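Local atomic coordinates of DBF2 kinase activator protein MOB1 (Saccharomyces cerevisiae, PDB entry 2HJN), a protein that binds the mitotic exit network kinase DBF2 as its activator subunit, enabling CDC15 to phosphorylate and switch on DBF2 in late anaphase. Residues 106-119 and 129-142. Numbering follows the deposited sequence.
With ZN (zinc ion), chain B.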
loop_
_atom_site.group_PDB
_atom_site.type_symbol
_atom_site.label_atom_id
_atom_site.label_comp_id
_atom_site.label_asym_id
_atom_site.label_seq_id
_atom_site.Cartn_x
_atom_site.Cartn_y
_atom_site.Cartn_z
ATOM N N CYS A 106 17.005 0.041 -11.247
ATOM C CA CYS A 106 16.894 -1.368 -11.635
ATOM C C CYS A 106 16.840 -1.508 -13.170
ATOM O O CYS A 106 15.743 -1.695 -13.751
ATOM C CB CYS A 106 15.663 -2.059 -10.941
ATOM S SG CYS A 106 15.533 -1.788 -9.146
ATOM N N PRO A 107 18.042 -1.469 -13.835
ATOM C CA PRO A 107 18.126 -1.574 -15.286
ATOM C C PRO A 107 17.771 -2.940 -15.916
ATOM O O PRO A 107 17.632 -3.001 -17.128
ATOM C CB PRO A 107 19.590 -1.177 -15.611
ATOM C CG PRO A 107 20.342 -1.295 -14.364
ATOM C CD PRO A 107 19.374 -1.288 -13.193
ATOM N N ARG A 108 17.664 -3.997 -15.104
ATOM C CA ARG A 108 17.288 -5.310 -15.556
ATOM C C ARG A 108 16.284 -5.881 -14.537
ATOM O O ARG A 108 16.339 -5.575 -13.332
ATOM C CB ARG A 108 18.496 -6.253 -15.626
ATOM C CG ARG A 108 19.533 -5.946 -16.716
ATOM C CD ARG A 108 20.704 -6.986 -16.599
ATOM N NE ARG A 108 21.279 -7.026 -15.241
ATOM C CZ ARG A 108 21.862 -8.091 -14.669
ATOM N NH1 ARG A 108 21.951 -9.254 -15.325
ATOM N NH2 ARG A 108 22.351 -7.994 -13.422
HETATM N N MSE A 109 15.418 -6.756 -15.006
HETATM C CA MSE A 109 14.465 -7.412 -14.084
HETATM C C MSE A 109 15.202 -8.588 -13.441
HETATM O O MSE A 109 15.273 -9.670 -14.022
HETATM C CB MSE A 109 13.183 -7.830 -14.829
HETATM C CG MSE A 109 12.165 -8.576 -13.987
HETATM SE SE MSE A 109 11.411 -7.457 -12.538
HETATM C CE MSE A 109 10.026 -8.772 -12.206
ATOM N N ILE A 110 15.755 -8.378 -12.245
ATOM C CA ILE A 110 16.553 -9.406 -11.586
ATOM C C ILE A 110 16.030 -9.792 -10.195
ATOM O O ILE A 110 15.207 -9.084 -9.620
ATOM C CB ILE A 110 18.052 -9.032 -11.550
ATOM C CG1 ILE A 110 18.270 -7.758 -10.696
ATOM C CG2 ILE A 110 18.530 -8.793 -13.013
ATOM C CD1 ILE A 110 19.674 -7.330 -10.506
ATOM N N ALA A 111 16.517 -10.927 -9.674
ATOM C CA ALA A 111 16.160 -11.394 -8.343
ATOM C C ALA A 111 17.452 -11.972 -7.882
ATOM O O ALA A 111 17.684 -13.164 -8.088
ATOM C CB ALA A 111 15.084 -12.494 -8.445
ATOM N N THR A 112 18.280 -11.110 -7.288
ATOM C CA THR A 112 19.741 -11.243 -7.210
ATOM C C THR A 112 20.431 -11.371 -8.561
ATOM O O THR A 112 19.772 -11.561 -9.580
ATOM C CB THR A 112 20.208 -12.437 -6.360
ATOM O OG1 THR A 112 20.003 -13.634 -7.096
ATOM C CG2 THR A 112 19.445 -12.504 -4.983
ATOM N N ASN A 113 21.766 -11.300 -8.563
ATOM C CA ASN A 113 22.513 -11.451 -9.832
ATOM C C ASN A 113 22.546 -12.862 -10.477
ATOM O O ASN A 113 23.064 -13.009 -11.591
ATOM C CB ASN A 113 23.906 -10.828 -9.732
ATOM C CG ASN A 113 23.858 -9.293 -9.646
ATOM O OD1 ASN A 113 23.133 -8.647 -10.403
ATOM N ND2 ASN A 113 24.636 -8.710 -8.733
ATOM N N GLU A 114 21.951 -13.869 -9.840
ATOM C CA GLU A 114 21.851 -15.203 -10.456
ATOM C C GLU A 114 20.628 -15.419 -11.354
ATOM O O GLU A 114 20.609 -16.393 -12.109
ATOM C CB GLU A 114 21.931 -16.362 -9.423
ATOM C CG GLU A 114 23.035 -16.247 -8.294
ATOM C CD GLU A 114 24.387 -15.674 -8.722
ATOM O OE1 GLU A 114 25.177 -16.394 -9.369
ATOM O OE2 GLU A 114 24.701 -14.514 -8.352
ATOM N N TYR A 115 19.598 -14.572 -11.227
ATOM C CA TYR A 115 18.367 -14.734 -12.000
ATOM C C TYR A 115 17.971 -13.445 -12.684
ATOM O O TYR A 115 17.776 -12.440 -12.014
ATOM C CB TYR A 115 17.199 -15.165 -11.101
ATOM C CG TYR A 115 17.409 -16.523 -10.488
ATOM C CD1 TYR A 115 18.153 -16.681 -9.331
ATOM C CD2 TYR A 115 16.883 -17.660 -11.093
ATOM C CE1 TYR A 115 18.375 -17.954 -8.777
ATOM C CE2 TYR A 115 17.109 -18.933 -10.560
ATOM C CZ TYR A 115 17.835 -19.070 -9.414
ATOM O OH TYR A 115 18.017 -20.348 -8.909
ATOM N N GLU A 116 17.850 -13.492 -14.007
ATOM C CA GLU A 116 17.291 -12.379 -14.799
ATOM C C GLU A 116 16.024 -12.877 -15.518
ATOM O O GLU A 116 16.039 -13.984 -16.102
ATOM C CB GLU A 116 18.337 -11.798 -15.781
ATOM C CG GLU A 116 17.674 -10.777 -16.677
ATOM C CD GLU A 116 18.571 -9.933 -17.532
ATOM O OE1 GLU A 116 19.777 -10.254 -17.694
ATOM O OE2 GLU A 116 18.020 -8.943 -18.086
ATOM N N TYR A 117 14.926 -12.123 -15.445
ATOM C CA TYR A 117 13.689 -12.495 -16.149
ATOM C C TYR A 117 13.428 -11.620 -17.350
ATOM O O TYR A 117 13.604 -10.425 -17.279
ATOM C CB TYR A 117 12.460 -12.470 -15.209
ATOM C CG TYR A 117 12.680 -13.297 -13.967
ATOM C CD1 TYR A 117 12.900 -12.698 -12.746
ATOM C CD2 TYR A 117 12.710 -14.693 -14.039
ATOM C CE1 TYR A 117 13.121 -13.503 -11.587
ATOM C CE2 TYR A 117 12.890 -15.470 -12.928
ATOM C CZ TYR A 117 13.113 -14.885 -11.717
ATOM O OH TYR A 117 13.327 -15.679 -10.612
ATOM N N LEU A 118 12.982 -12.227 -18.442
ATOM C CA LEU A 118 12.899 -11.574 -19.744
ATOM C C LEU A 118 11.455 -11.472 -20.211
ATOM O O LEU A 118 10.599 -12.251 -19.753
ATOM C CB LEU A 118 13.735 -12.366 -20.780
ATOM C CG LEU A 118 15.148 -12.801 -20.450
ATOM C CD1 LEU A 118 15.727 -13.759 -21.539
ATOM C CD2 LEU A 118 16.081 -11.639 -20.263
ATOM N N TRP A 119 11.166 -10.493 -21.087
ATOM C CA TRP A 119 9.788 -10.280 -21.619
ATOM C C TRP A 119 9.778 -10.329 -23.141
ATOM O O TRP A 119 10.575 -9.658 -23.784
ATOM C CB TRP A 119 9.207 -8.908 -21.174
ATOM C CG TRP A 119 7.710 -8.713 -21.449
ATOM C CD1 TRP A 119 7.132 -7.907 -22.404
ATOM C CD2 TRP A 119 6.636 -9.384 -20.794
ATOM N NE1 TRP A 119 5.770 -8.023 -22.345
ATOM C CE2 TRP A 119 5.440 -8.936 -21.380
ATOM C CE3 TRP A 119 6.574 -10.330 -19.747
ATOM C CZ2 TRP A 119 4.189 -9.390 -20.961
ATOM C CZ3 TRP A 119 5.329 -10.793 -19.331
ATOM C CH2 TRP A 119 4.151 -10.322 -19.936
ATOM N N SER A 129 15.891 -8.665 -22.271
ATOM C CA SER A 129 16.200 -7.819 -21.131
ATOM C C SER A 129 15.480 -6.423 -21.185
ATOM O O SER A 129 15.484 -5.711 -22.223
ATOM C CB SER A 129 17.738 -7.679 -21.053
ATOM O OG SER A 129 18.156 -6.627 -20.190
ATOM N N VAL A 130 14.826 -6.075 -20.068
ATOM C CA VAL A 130 14.108 -4.810 -19.871
ATOM C C VAL A 130 14.283 -4.353 -18.404
ATOM O O VAL A 130 14.665 -5.140 -17.534
ATOM C CB VAL A 130 12.545 -4.908 -20.238
ATOM C CG1 VAL A 130 12.335 -5.148 -21.724
ATOM C CG2 VAL A 130 11.817 -5.984 -19.434
ATOM N N SER A 131 14.036 -3.074 -18.118
ATOM C CA SER A 131 14.251 -2.531 -16.727
ATOM C C SER A 131 13.172 -3.171 -15.843
ATOM O O SER A 131 12.180 -3.659 -16.391
ATOM C CB SER A 131 14.145 -1.011 -16.737
ATOM O OG SER A 131 12.793 -0.592 -16.927
ATOM N N ALA A 132 13.329 -3.205 -14.521
ATOM C CA ALA A 132 12.322 -3.897 -13.671
ATOM C C ALA A 132 10.952 -3.215 -13.812
ATOM O O ALA A 132 9.949 -3.873 -13.976
ATOM C CB ALA A 132 12.752 -3.910 -12.196
ATOM N N PRO A 133 10.894 -1.878 -13.723
ATOM C CA PRO A 133 9.517 -1.299 -13.817
ATOM C C PRO A 133 8.825 -1.459 -15.190
ATOM O O PRO A 133 7.599 -1.540 -15.257
ATOM C CB PRO A 133 9.750 0.161 -13.470
ATOM C CG PRO A 133 11.211 0.410 -13.957
ATOM C CD PRO A 133 11.914 -0.834 -13.535
ATOM N N LYS A 134 9.600 -1.510 -16.292
ATOM C CA LYS A 134 9.032 -1.822 -17.592
ATOM C C LYS A 134 8.479 -3.232 -17.638
ATOM O O LYS A 134 7.386 -3.427 -18.140
ATOM C CB LYS A 134 10.063 -1.630 -18.736
ATOM C CG LYS A 134 9.493 -1.914 -20.148
ATOM C CD LYS A 134 8.666 -0.674 -20.554
ATOM C CE LYS A 134 8.287 -0.660 -21.995
ATOM N NZ LYS A 134 7.805 0.718 -22.297
ATOM N N TYR A 135 9.258 -4.194 -17.134
ATOM C CA TYR A 135 8.866 -5.579 -16.975
ATOM C C TYR A 135 7.530 -5.710 -16.188
ATOM O O TYR A 135 6.562 -6.323 -16.656
ATOM C CB TYR A 135 9.971 -6.363 -16.237
ATOM C CG TYR A 135 9.625 -7.845 -16.155
ATOM C CD1 TYR A 135 8.667 -8.286 -15.243
ATOM C CD2 TYR A 135 10.175 -8.776 -17.024
ATOM C CE1 TYR A 135 8.303 -9.587 -15.150
ATOM C CE2 TYR A 135 9.813 -10.125 -16.937
ATOM C CZ TYR A 135 8.856 -10.504 -15.993
ATOM O OH TYR A 135 8.423 -11.806 -15.845
ATOM N N VAL A 136 7.504 -5.090 -15.011
ATOM C CA VAL A 136 6.359 -5.207 -14.093
ATOM C C VAL A 136 5.096 -4.594 -14.709
ATOM O O VAL A 136 4.036 -5.236 -14.768
ATOM C CB VAL A 136 6.701 -4.632 -12.682
ATOM C CG1 VAL A 136 5.444 -4.694 -11.716
ATOM C CG2 VAL A 136 7.833 -5.434 -12.085
ATOM N N GLU A 137 5.260 -3.409 -15.287
ATOM C CA GLU A 137 4.199 -2.770 -16.030
ATOM C C GLU A 137 3.598 -3.658 -17.109
ATOM O O GLU A 137 2.380 -3.841 -17.145
ATOM C CB GLU A 137 4.693 -1.415 -16.605
ATOM C CG GLU A 137 3.662 -0.639 -17.424
ATOM C CD GLU A 137 2.586 0.037 -16.591
ATOM O OE1 GLU A 137 2.916 0.487 -15.495
ATOM O OE2 GLU A 137 1.411 0.160 -17.040
ATOM N N CYS A 138 4.438 -4.165 -18.027
ATOM C CA CYS A 138 4.007 -5.038 -19.129
ATOM C C CYS A 138 3.303 -6.296 -18.607
ATOM O O CYS A 138 2.261 -6.714 -19.148
ATOM C CB CYS A 138 5.247 -5.465 -19.941
ATOM S SG CYS A 138 5.965 -4.136 -21.011
ATOM N N LEU A 139 3.910 -6.946 -17.606
ATOM C CA LEU A 139 3.372 -8.170 -17.044
ATOM C C LEU A 139 2.018 -7.943 -16.421
ATOM O O LEU A 139 1.105 -8.729 -16.680
ATOM C CB LEU A 139 4.287 -8.818 -15.986
ATOM C CG LEU A 139 3.905 -10.071 -15.184
ATOM C CD1 LEU A 139 5.160 -10.707 -14.565
ATOM C CD2 LEU A 139 3.043 -9.797 -14.004
HETATM N N MSE A 140 1.902 -6.933 -15.559
HETATM C CA MSE A 140 0.626 -6.665 -14.844
HETATM C C MSE A 140 -0.471 -6.257 -15.815
HETATM O O MSE A 140 -1.594 -6.719 -15.680
HETATM C CB MSE A 140 0.800 -5.575 -13.796
HETATM C CG MSE A 140 1.785 -5.959 -12.690
HETATM SE SE MSE A 140 1.242 -7.529 -11.566
HETATM C CE MSE A 140 0.329 -6.430 -10.242
ATOM N N ARG A 141 -0.169 -5.388 -16.785
ATOM C CA ARG A 141 -1.153 -5.027 -17.841
ATOM C C ARG A 141 -1.548 -6.264 -18.676
ATOM O O ARG A 141 -2.676 -6.375 -19.093
ATOM C CB ARG A 141 -0.633 -3.922 -18.803
ATOM C CG ARG A 141 -0.525 -2.452 -18.235
ATOM C CD ARG A 141 -1.725 -1.912 -17.398
ATOM N NE ARG A 141 -1.835 -2.459 -16.026
ATOM C CZ ARG A 141 -1.090 -2.132 -14.982
ATOM N NH1 ARG A 141 -0.088 -1.268 -15.065
ATOM N NH2 ARG A 141 -1.336 -2.709 -13.819
ATOM N N TRP A 142 -0.602 -7.165 -18.923
ATOM C CA TRP A 142 -0.925 -8.456 -19.601
ATOM C C TRP A 142 -1.904 -9.320 -18.748
ATOM O O TRP A 142 -2.861 -9.939 -19.286
ATOM C CB TRP A 142 0.353 -9.244 -19.980
ATOM C CG TRP A 142 0.046 -10.604 -20.578
ATOM C CD1 TRP A 142 -0.202 -10.908 -21.888
ATOM C CD2 TRP A 142 -0.060 -11.814 -19.851
ATOM N NE1 TRP A 142 -0.428 -12.270 -22.028
ATOM C CE2 TRP A 142 -0.364 -12.846 -20.782
ATOM C CE3 TRP A 142 0.125 -12.146 -18.499
ATOM C CZ2 TRP A 142 -0.549 -14.171 -20.390
ATOM C CZ3 TRP A 142 -0.099 -13.485 -18.106
ATOM C CH2 TRP A 142 -0.393 -14.478 -19.053
HETATM ZN ZN ZN B . 13.352 -2.483 -8.672
HETATM O O HOH W 1 15.532 -8.240 -17.682
HETATM O O HOH W 2 8.910 -13.456 -18.167
#
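M109, modelled as selenomethionine, lies across one face of the Y135 ring. M109 CB rests against Y135 CB and CG; M109 CG sits over the face, 3.6 Å from the centroid of the Y135 ring, in a CH-pi contact. The bend at chi2 (65°) swings M109 SE to 3.8 Å from A132 CB, where it stands oblique to the Y135 ring, a Met-aromatic contact. The extended last torsion carries M109 CE on to the ring's rim, 3.4 Å from Y135 CD1, and M109 CE also touches V136 CG2. Toward the other face of Y135, W119 turns the edge of its six-membered ring, planes at 73°, and C138 CB of helix 132-147 lies over its five-membered ring. W119 CH2 reaches W142 CB at 3.9 Å. Y135 OH is joined through a water to L118 O, which also meets the tyrosine ring at its edge. An alanine in place of Y135 would probably leave M109 and W119 without the ring between them and that water without its phenol partner. At the helix start, A132 N donates to C106 O (2.9 Å, 165°), while C106 SG binds zinc with C101, H183 and H188. This straight backbone bond fixes the helix start beside a zinc ligand, while apolar and edge-to-face contacts hold Y135 from both faces.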